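Local atomic coordinates of citrate synthase (Pyrobaculum aerophilum, PDB entry 2IBP), a protein that probably catalyses the condensation of oxaloacetate with acetyl-CoA and water to give citrate and CoA, a step of the tricarboxylic acid cycle. Residues A[137-142]-A[378-383]; A[185-190]-A[202-207]; A[258-263]-A[324-329]. All blocks are in the same frame, centred on the assembly; numbering follows the deposited sequence.

Contact 1 of 3, residues A[137-142]-A[378-383]; sequences GRYKAE and HVLEYW
The phenol ring of Tyr-139 turns its face to the edge of the Trp-383 indole in an offset edge-to-face pair. The centroid of the tyrosine ring is 5.5 Å from that of the six-membered indole ring, and the planes are inclined at 75°. On the indole itself the touching is done by CE3: Trp-383 CE3 comes within 3.8 Å of Tyr-139 CZ, while Tyr-139 OH sits close to the indole plane, 3.7 Å from the same CE3. Trp-383 O and CB lie beside Tyr-139 CE2. The tyrosine ring reaches across because CG is placed trans to the main-chain nitrogen (chi1 -171°). One face of the indole is backed by Val-379, whose CG1 lies over the centre of the ring, and its NE1 is bonded to Ala-227 O.

Leu-380 adds an apolar flank, with its CD2 3.9 Å from Tyr-139 OH. A water in the plane of the phenol ring accepts from Tyr-139 OH at 2.7 Å and donates to Leu-380 O at 2.8 Å.

Helix 125-135 ends in a Schellman motif with Gly-137 as C-prime residue, and the contact pins the turn that follows to the end region of helix 363-382 in the mostly helical citrate synthase fold, far from the probable active site. Packing against Trp-383 is what would restrain the ring; the water satisfies the hydroxyl and fixes the direction of its hydrogen.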
loop_
_atom_site.group_PDB
_atom_site.type_symbol
_atom_site.label_atom_id
_atom_site.label_comp_id
_atom_site.label_asym_id
_atom_site.label_seq_id
_atom_site.Cartn_x
_atom_site.Cartn_y
_atom_site.Cartn_z
ATOM N N GLY A 137 0.091 3.146 -21.579
ATOM C CA GLY A 137 1.485 2.752 -21.546
ATOM C C GLY A 137 2.490 3.791 -21.992
ATOM O O GLY A 137 3.634 3.448 -22.337
ATOM N N ARG A 138 2.102 5.061 -21.932
ATOM C CA ARG A 138 2.983 6.126 -22.370
ATOM C C ARG A 138 3.695 6.773 -21.186
ATOM O O ARG A 138 3.045 7.373 -20.339
ATOM C CB ARG A 138 2.221 7.196 -23.142
ATOM C CG ARG A 138 3.128 8.261 -23.724
ATOM C CD ARG A 138 2.381 9.251 -24.593
ATOM N NE ARG A 138 1.413 10.068 -23.866
ATOM C CZ ARG A 138 0.094 9.890 -23.874
ATOM N NH1 ARG A 138 -0.462 8.933 -24.608
ATOM N NH2 ARG A 138 -0.686 10.706 -23.177
ATOM N N TYR A 139 5.020 6.689 -21.177
ATOM C CA TYR A 139 5.817 7.333 -20.147
ATOM C C TYR A 139 7.110 7.833 -20.774
ATOM O O TYR A 139 8.154 7.190 -20.700
ATOM C CB TYR A 139 6.079 6.384 -18.982
ATOM C CG TYR A 139 6.718 7.060 -17.799
ATOM C CD1 TYR A 139 6.006 7.985 -17.041
ATOM C CD2 TYR A 139 7.996 6.717 -17.388
ATOM C CE1 TYR A 139 6.589 8.590 -15.928
ATOM C CE2 TYR A 139 8.581 7.325 -16.294
ATOM C CZ TYR A 139 7.863 8.228 -15.557
ATOM O OH TYR A 139 8.465 8.829 -14.474
ATOM N N LYS A 140 7.005 9.002 -21.387
ATOM C CA LYS A 140 8.115 9.644 -22.059
ATOM C C LYS A 140 8.408 10.992 -21.394
ATOM O O LYS A 140 8.010 11.225 -20.255
ATOM C CB LYS A 140 7.765 9.807 -23.541
ATOM C CG LYS A 140 7.500 8.495 -24.291
ATOM C CD LYS A 140 8.785 7.813 -24.762
ATOM C CE LYS A 140 9.504 7.030 -23.677
ATOM N NZ LYS A 140 8.749 5.812 -23.276
ATOM N N ALA A 141 9.100 11.882 -22.096
ATOM C CA ALA A 141 9.507 13.167 -21.525
ATOM C C ALA A 141 8.381 13.947 -20.849
ATOM O O ALA A 141 8.532 14.407 -19.718
ATOM C CB ALA A 141 10.167 14.034 -22.592
ATOM N N GLU A 142 7.273 14.140 -21.561
ATOM C CA GLU A 142 6.159 14.908 -21.029
ATOM C C GLU A 142 5.629 14.299 -19.741
ATOM O O GLU A 142 5.289 15.023 -18.806
ATOM C CB GLU A 142 5.009 15.010 -22.031
ATOM C CG GLU A 142 5.249 15.962 -23.192
ATOM C CD GLU A 142 3.997 16.179 -24.032
ATOM O OE1 GLU A 142 2.890 16.284 -23.451
ATOM O OE2 GLU A 142 4.126 16.284 -25.272
ATOM N N HIS A 378 12.080 7.158 -5.000
ATOM C CA HIS A 378 12.190 5.716 -5.215
ATOM C C HIS A 378 11.214 5.233 -6.272
ATOM O O HIS A 378 11.580 4.441 -7.115
ATOM C CB HIS A 378 11.993 4.944 -3.924
ATOM C CG HIS A 378 13.243 4.774 -3.127
ATOM N ND1 HIS A 378 14.155 3.769 -3.376
ATOM C CD2 HIS A 378 13.710 5.442 -2.044
ATOM C CE1 HIS A 378 15.144 3.848 -2.506
ATOM N NE2 HIS A 378 14.907 4.865 -1.698
ATOM N N VAL A 379 9.996 5.764 -6.245
ATOM C CA VAL A 379 8.990 5.414 -7.254
ATOM C C VAL A 379 9.469 5.823 -8.644
ATOM O O VAL A 379 9.482 5.012 -9.576
ATOM C CB VAL A 379 7.628 6.038 -6.967
ATOM C CG1 VAL A 379 6.712 5.934 -8.206
ATOM C CG2 VAL A 379 7.012 5.344 -5.748
ATOM N N LEU A 380 9.895 7.074 -8.777
ATOM C CA LEU A 380 10.361 7.562 -10.068
ATOM C C LEU A 380 11.542 6.747 -10.563
ATOM O O LEU A 380 11.635 6.449 -11.757
ATOM C CB LEU A 380 10.686 9.045 -10.007
ATOM C CG LEU A 380 9.467 9.906 -9.675
ATOM C CD1 LEU A 380 9.857 11.361 -9.530
ATOM C CD2 LEU A 380 8.345 9.755 -10.680
ATOM N N GLU A 381 12.432 6.368 -9.659
ATOM C CA GLU A 381 13.558 5.540 -10.030
ATOM C C GLU A 381 13.095 4.185 -10.565
ATOM O O GLU A 381 13.554 3.727 -11.603
ATOM C CB GLU A 381 14.493 5.346 -8.845
ATOM C CG GLU A 381 15.716 4.536 -9.167
ATOM C CD GLU A 381 16.662 4.469 -8.006
ATOM O OE1 GLU A 381 16.280 3.868 -6.977
ATOM O OE2 GLU A 381 17.790 5.004 -8.132
ATOM N N TYR A 382 12.147 3.561 -9.871
ATOM C CA TYR A 382 11.634 2.266 -10.297
ATOM C C TYR A 382 10.989 2.372 -11.670
ATOM O O TYR A 382 11.114 1.467 -12.493
ATOM C CB TYR A 382 10.631 1.715 -9.285
ATOM C CG TYR A 382 10.353 0.257 -9.498
ATOM C CD1 TYR A 382 11.341 -0.680 -9.239
ATOM C CD2 TYR A 382 9.114 -0.188 -9.952
ATOM C CE1 TYR A 382 11.122 -2.021 -9.451
ATOM C CE2 TYR A 382 8.867 -1.547 -10.137
ATOM C CZ TYR A 382 9.895 -2.453 -9.907
ATOM O OH TYR A 382 9.710 -3.800 -10.115
ATOM N N TRP A 383 10.251 3.455 -11.880
ATOM C CA TRP A 383 9.582 3.692 -13.153
ATOM C C TRP A 383 10.526 3.862 -14.341
ATOM O O TRP A 383 10.069 3.900 -15.493
ATOM C CB TRP A 383 8.638 4.878 -13.072
ATOM C CG TRP A 383 7.355 4.602 -12.353
ATOM C CD1 TRP A 383 6.854 3.379 -11.988
ATOM C CD2 TRP A 383 6.290 5.539 -12.153
ATOM N NE1 TRP A 383 5.597 3.522 -11.474
ATOM C CE2 TRP A 383 5.209 4.829 -11.584
ATOM C CE3 TRP A 383 6.157 6.915 -12.368
ATOM C CZ2 TRP A 383 4.010 5.447 -11.240
ATOM C CZ3 TRP A 383 4.966 7.527 -12.032
ATOM C CH2 TRP A 383 3.904 6.793 -11.468
HETATM O O HOH W 1 10.937 7.960 -13.962
#

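Contact 2 of 3, residues A[185-190]-A[202-207]; sequences ANFLYM and RGIDLY
Leu-188 and Ile-204 join two successive members of the mostly helical citrate synthase fold, helices 183-192 and 198-210, which form a helix-loop-helix unit closed by apolar packing.

The aliphatic part is the tighter. Leu-188 meets Ile-204 with its whole fork: CD1 and CD2 each stand 3.7 Å from Ile-204 CG1, so the methylene is straddled by the two methyls. Leu-188 CG is almost as near, 3.8 Å from the same Ile-204 CG1. Leu-188 also touches Pro-196 in the connecting loop, so one side chain packs against both the loop and the helix that follows it. Cut back to alanine, this position would probably leave Ile-204 CG1 without the fork that straddles it, opening a gap between the helices.

The aromatic part is lighter. Phe-187 crosses the isoleucine at about a right angle, its CD2 4.2 Å from Ile-204 CG2; that methyl and CG1 are separate branches of the isoleucine, each serving a different partner. The phenyl ring reaches on to Ile-366 and Met-369 of helix 363-382, and to helix 141-169.

Charged groups stand outside this packing. Arg-202 makes a salt bridge to Asp-308, a residue seen to bind magnesium in this protein, and so ties helix 198-210 to helix 297-313.

Within the isoleucine, chi2 is -61°, not extended, and the terminal Ile-204 CD1 ends 4.2 Å from Leu-188 CD2.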
loop_
_atom_site.group_PDB
_atom_site.type_symbol
_atom_site.label_atom_id
_atom_site.label_comp_id
_atom_site.label_asym_id
_atom_site.label_seq_id
_atom_site.Cartn_x
_atom_site.Cartn_y
_atom_site.Cartn_z
ATOM N N ALA A 185 10.002 25.903 8.911
ATOM C CA ALA A 185 9.413 26.998 9.692
ATOM C C ALA A 185 7.921 27.112 9.464
ATOM O O ALA A 185 7.133 27.306 10.394
ATOM C CB ALA A 185 10.087 28.333 9.368
ATOM N N ASN A 186 7.514 26.982 8.214
ATOM C CA ASN A 186 6.127 27.094 7.904
ATOM C C ASN A 186 5.323 25.986 8.585
ATOM O O ASN A 186 4.192 26.206 9.015
ATOM C CB ASN A 186 5.897 27.021 6.419
ATOM C CG ASN A 186 4.458 27.171 6.080
ATOM O OD1 ASN A 186 3.868 28.224 6.322
ATOM N ND2 ASN A 186 3.843 26.096 5.557
ATOM N N PHE A 187 5.895 24.790 8.653
ATOM C CA PHE A 187 5.183 23.708 9.330
ATOM C C PHE A 187 4.880 24.092 10.776
ATOM O O PHE A 187 3.757 23.959 11.244
ATOM C CB PHE A 187 5.985 22.420 9.297
ATOM C CG PHE A 187 5.417 21.349 10.181
ATOM C CD1 PHE A 187 4.180 20.802 9.914
ATOM C CD2 PHE A 187 6.108 20.934 11.309
ATOM C CE1 PHE A 187 3.638 19.842 10.741
ATOM C CE2 PHE A 187 5.575 19.945 12.132
ATOM C CZ PHE A 187 4.334 19.414 11.848
ATOM N N LEU A 188 5.878 24.609 11.475
ATOM C CA LEU A 188 5.659 25.002 12.869
ATOM C C LEU A 188 4.658 26.143 12.978
ATOM O O LEU A 188 3.855 26.202 13.901
ATOM C CB LEU A 188 6.968 25.358 13.562
ATOM C CG LEU A 188 7.930 24.192 13.780
ATOM C CD1 LEU A 188 9.222 24.686 14.420
ATOM C CD2 LEU A 188 7.274 23.074 14.607
ATOM N N TYR A 189 4.722 27.078 12.035
ATOM C CA TYR A 189 3.746 28.159 11.982
ATOM C C TYR A 189 2.319 27.600 11.778
ATOM O O TYR A 189 1.377 28.005 12.457
ATOM C CB TYR A 189 4.127 29.126 10.853
ATOM C CG TYR A 189 3.033 30.084 10.492
ATOM C CD1 TYR A 189 2.675 31.122 11.333
ATOM C CD2 TYR A 189 2.324 29.920 9.313
ATOM C CE1 TYR A 189 1.637 31.960 11.015
ATOM C CE2 TYR A 189 1.289 30.753 8.981
ATOM C CZ TYR A 189 0.946 31.778 9.831
ATOM O OH TYR A 189 -0.089 32.603 9.482
ATOM N N MET A 190 2.169 26.637 10.870
ATOM C CA MET A 190 0.860 26.052 10.623
ATOM C C MET A 190 0.356 25.223 11.802
ATOM O O MET A 190 -0.844 25.137 12.039
ATOM C CB MET A 190 0.891 25.204 9.357
ATOM C CG MET A 190 1.108 25.996 8.086
ATOM S SD MET A 190 0.813 24.975 6.634
ATOM C CE MET A 190 2.049 23.722 6.915
ATOM N N ARG A 202 15.061 25.131 12.963
ATOM C CA ARG A 202 16.254 24.366 12.613
ATOM C C ARG A 202 16.091 22.891 12.956
ATOM O O ARG A 202 16.532 22.017 12.218
ATOM C CB ARG A 202 17.509 24.931 13.284
ATOM C CG ARG A 202 18.757 24.148 12.929
ATOM C CD ARG A 202 20.033 24.872 13.297
ATOM N NE ARG A 202 20.295 24.966 14.728
ATOM C CZ ARG A 202 21.046 24.114 15.429
ATOM N NH1 ARG A 202 21.538 23.000 14.884
ATOM N NH2 ARG A 202 21.271 24.353 16.709
ATOM N N GLY A 203 15.516 22.617 14.118
ATOM C CA GLY A 203 15.279 21.259 14.552
ATOM C C GLY A 203 14.395 20.503 13.585
ATOM O O GLY A 203 14.698 19.380 13.216
ATOM N N ILE A 204 13.316 21.146 13.155
ATOM C CA ILE A 204 12.412 20.509 12.194
ATOM C C ILE A 204 13.145 20.305 10.870
ATOM O O ILE A 204 13.125 19.213 10.298
ATOM C CB ILE A 204 11.103 21.298 12.001
ATOM C CG1 ILE A 204 10.304 21.319 13.314
ATOM C CG2 ILE A 204 10.254 20.680 10.865
ATOM C CD1 ILE A 204 9.895 19.940 13.834
ATOM N N ASP A 205 13.828 21.333 10.389
ATOM C CA ASP A 205 14.557 21.217 9.122
ATOM C C ASP A 205 15.577 20.077 9.199
ATOM O O ASP A 205 15.683 19.257 8.282
ATOM C CB ASP A 205 15.287 22.520 8.807
ATOM C CG ASP A 205 15.713 22.618 7.351
ATOM O OD1 ASP A 205 14.911 22.252 6.474
ATOM O OD2 ASP A 205 16.787 23.189 7.073
ATOM N N LEU A 206 16.331 20.032 10.296
ATOM C CA LEU A 206 17.333 18.996 10.485
ATOM C C LEU A 206 16.680 17.625 10.497
ATOM O O LEU A 206 17.132 16.703 9.828
ATOM C CB LEU A 206 18.100 19.219 11.786
ATOM C CG LEU A 206 19.235 18.243 12.049
ATOM C CD1 LEU A 206 20.266 18.274 10.908
ATOM C CD2 LEU A 206 19.881 18.605 13.410
ATOM N N TYR A 207 15.600 17.489 11.258
ATOM C CA TYR A 207 14.906 16.211 11.324
ATOM C C TYR A 207 14.472 15.774 9.921
ATOM O O TYR A 207 14.648 14.620 9.532
ATOM C CB TYR A 207 13.687 16.312 12.229
ATOM C CG TYR A 207 12.941 14.997 12.323
ATOM C CD1 TYR A 207 13.216 14.087 13.339
ATOM C CD2 TYR A 207 12.029 14.634 11.347
ATOM C CE1 TYR A 207 12.567 12.873 13.386
ATOM C CE2 TYR A 207 11.397 13.426 11.389
ATOM C CZ TYR A 207 11.674 12.553 12.399
ATOM O OH TYR A 207 11.038 11.342 12.418
#

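Contact 3 of 3, residues A[258-263]-A[324-329]; sequences RNYLEI and SAIEQE
Between segments 258-263 and 324-329 the nearest CA atoms are those of Tyr-260 and Ile-326, 9.5 Å apart, a spacing bridged by side chains, with no hydrogen bond running between the segments. Within segment 324-329, Ile-326 CD1 does the touching. It is carried forward by an extended chain (chi2 173°) and meets two residues about one helical turn apart, Tyr-260 and Ile-263.

With Ile-263 the meeting is tip to tip, the two CD1 methyls of Ile-263 and Ile-326 being 3.8 Å apart. With Tyr-260 it is a methyl at a ring edge: Ile-326 CD1 lies near the ring plane, 3.9 Å from Tyr-260 CE1 and 4.1 Å from Tyr-260 CD1, so the faces of the phenol take no part in this pair. The hydroxyl of that ring is bonded instead to Phe-347 O, next in sequence to Asp-346, a predicted active-site residue whose side chain lies about 8 Å from that of Tyr-260. The tyrosine therefore joins the helix packing to the neighbourhood of the probable active site.

Around this pair, Tyr-260 also packs on Leu-319, Ile-322 and Ala-323 of helix 319-332 and on Ile-351 of helix 349-356, while Ile-263 rests on Ile-272 of helix 269-276. The carboxylate of Glu-327 is taken up elsewhere, in a salt bridge with Lys-303 of helix 297-313.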
loop_
_atom_site.group_PDB
_atom_site.type_symbol
_atom_site.label_atom_id
_atom_site.label_comp_id
_atom_site.label_asym_id
_atom_site.label_seq_id
_atom_site.Cartn_x
_atom_site.Cartn_y
_atom_site.Cartn_z
ATOM N N ARG A 258 8.592 8.391 26.360
ATOM C CA ARG A 258 7.747 7.899 27.444
ATOM C C ARG A 258 8.589 7.150 28.480
ATOM O O ARG A 258 8.325 7.238 29.662
ATOM C CB ARG A 258 6.672 6.965 26.906
ATOM C CG ARG A 258 5.633 7.653 26.062
ATOM C CD ARG A 258 4.588 6.659 25.637
ATOM N NE ARG A 258 3.528 7.262 24.853
ATOM C CZ ARG A 258 2.446 7.837 25.362
ATOM N NH1 ARG A 258 2.304 7.966 26.676
ATOM N NH2 ARG A 258 1.507 8.306 24.549
ATOM N N ASN A 259 9.567 6.372 28.022
ATOM C CA ASN A 259 10.448 5.645 28.922
ATOM C C ASN A 259 11.289 6.580 29.755
ATOM O O ASN A 259 11.486 6.337 30.953
ATOM C CB ASN A 259 11.363 4.689 28.171
ATOM C CG ASN A 259 10.636 3.457 27.669
ATOM O OD1 ASN A 259 9.478 3.215 28.014
ATOM N ND2 ASN A 259 11.356 2.618 26.933
ATOM N N TYR A 260 11.838 7.624 29.132
ATOM C CA TYR A 260 12.646 8.579 29.880
ATOM C C TYR A 260 11.776 9.232 30.948
ATOM O O TYR A 260 12.234 9.446 32.066
ATOM C CB TYR A 260 13.288 9.661 28.991
ATOM C CG TYR A 260 14.174 9.129 27.883
ATOM C CD1 TYR A 260 15.059 8.083 28.109
ATOM C CD2 TYR A 260 14.213 9.761 26.635
ATOM C CE1 TYR A 260 15.905 7.618 27.097
ATOM C CE2 TYR A 260 15.038 9.288 25.615
ATOM C CZ TYR A 260 15.873 8.222 25.855
ATOM O OH TYR A 260 16.680 7.730 24.854
ATOM N N LEU A 261 10.528 9.544 30.607
ATOM C CA LEU A 261 9.624 10.159 31.581
ATOM C C LEU A 261 9.386 9.230 32.764
ATOM O O LEU A 261 9.334 9.677 33.915
ATOM C CB LEU A 261 8.298 10.544 30.935
ATOM C CG LEU A 261 8.383 11.730 29.974
ATOM C CD1 LEU A 261 7.091 11.843 29.168
ATOM C CD2 LEU A 261 8.703 13.045 30.713
ATOM N N GLU A 262 9.234 7.943 32.487
ATOM C CA GLU A 262 8.988 6.953 33.544
ATOM C C GLU A 262 10.227 6.770 34.415
ATOM O O GLU A 262 10.134 6.731 35.643
ATOM C CB GLU A 262 8.579 5.617 32.935
ATOM C CG GLU A 262 8.197 4.558 33.963
ATOM C CD GLU A 262 7.725 3.263 33.320
ATOM O OE1 GLU A 262 7.854 3.124 32.081
ATOM O OE2 GLU A 262 7.220 2.384 34.054
ATOM N N ILE A 263 11.393 6.732 33.777
ATOM C CA ILE A 263 12.670 6.579 34.478
ATOM C C ILE A 263 12.836 7.734 35.472
ATOM O O ILE A 263 13.151 7.522 36.652
ATOM C CB ILE A 263 13.831 6.508 33.476
ATOM C CG1 ILE A 263 13.760 5.185 32.722
ATOM C CG2 ILE A 263 15.196 6.629 34.199
ATOM C CD1 ILE A 263 14.681 5.111 31.515
ATOM N N SER A 324 21.042 11.324 28.017
ATOM C CA SER A 324 22.500 11.462 28.045
ATOM C C SER A 324 23.181 10.491 29.024
ATOM O O SER A 324 24.199 9.880 28.706
ATOM C CB SER A 324 22.892 12.892 28.405
ATOM O OG SER A 324 22.549 13.777 27.360
ATOM N N ALA A 325 22.584 10.334 30.198
ATOM C CA ALA A 325 23.115 9.428 31.215
ATOM C C ALA A 325 23.114 7.992 30.709
ATOM O O ALA A 325 24.090 7.262 30.862
ATOM C CB ALA A 325 22.302 9.552 32.491
ATOM N N ILE A 326 22.008 7.606 30.088
ATOM C CA ILE A 326 21.875 6.282 29.533
ATOM C C ILE A 326 22.863 6.087 28.400
ATOM O O ILE A 326 23.549 5.068 28.324
ATOM C CB ILE A 326 20.448 6.053 29.052
ATOM C CG1 ILE A 326 19.508 5.988 30.266
ATOM C CG2 ILE A 326 20.343 4.764 28.211
ATOM C CD1 ILE A 326 18.055 5.929 29.912
ATOM N N GLU A 327 22.953 7.080 27.521
ATOM C CA GLU A 327 23.887 6.998 26.410
ATOM C C GLU A 327 25.318 6.766 26.891
ATOM O O GLU A 327 26.014 5.900 26.377
ATOM C CB GLU A 327 23.846 8.279 25.568
ATOM C CG GLU A 327 24.687 8.167 24.321
ATOM C CD GLU A 327 25.447 9.430 24.006
ATOM O OE1 GLU A 327 25.900 10.109 24.951
ATOM O OE2 GLU A 327 25.699 9.679 22.814
ATOM N N GLN A 328 25.755 7.542 27.881
ATOM C CA GLN A 328 27.108 7.411 28.411
ATOM C C GLN A 328 27.386 6.006 28.942
ATOM O O GLN A 328 28.428 5.410 28.639
ATOM C CB GLN A 328 27.344 8.470 29.478
ATOM C CG GLN A 328 27.359 9.880 28.888
ATOM C CD GLN A 328 27.240 10.978 29.931
ATOM O OE1 GLN A 328 27.013 12.141 29.591
ATOM N NE2 GLN A 328 27.353 10.611 31.204
ATOM N N GLU A 329 26.398 5.430 29.614
ATOM C CA GLU A 329 26.538 4.085 30.151
ATOM C C GLU A 329 26.614 3.059 29.032
ATOM O O GLU A 329 27.471 2.167 29.050
ATOM C CB GLU A 329 25.406 3.769 31.127
ATOM C CG GLU A 329 25.457 4.624 32.390
ATOM C CD GLU A 329 26.746 4.429 33.195
ATOM O OE1 GLU A 329 27.339 3.328 33.141
ATOM O OE2 GLU A 329 27.140 5.367 33.921
#

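In the fold
Contacts 2 and 3 pack helix on helix, whereas contact 1 sets a loop residue against the end region of helix 363-382. Contact 2, nearest the centre of the chain, joins wholly buried residues; contacts 1 and 3 lie farther out, on opposite sides of that centre with their own centres 46 Å apart, and each includes one partly exposed residue. Contacts 2 and 3 are both apolar, contact 3 gathering round one methyl, Ile-326 CD1; contact 1 alone combines an aromatic pair with a water bridge. None touches another, yet helices 141-169 and 363-382, which carry the segments of contact 1, also pack on Phe-187 of contact 2, and helix 297-313 takes salt bridges from Arg-202 and Glu-327.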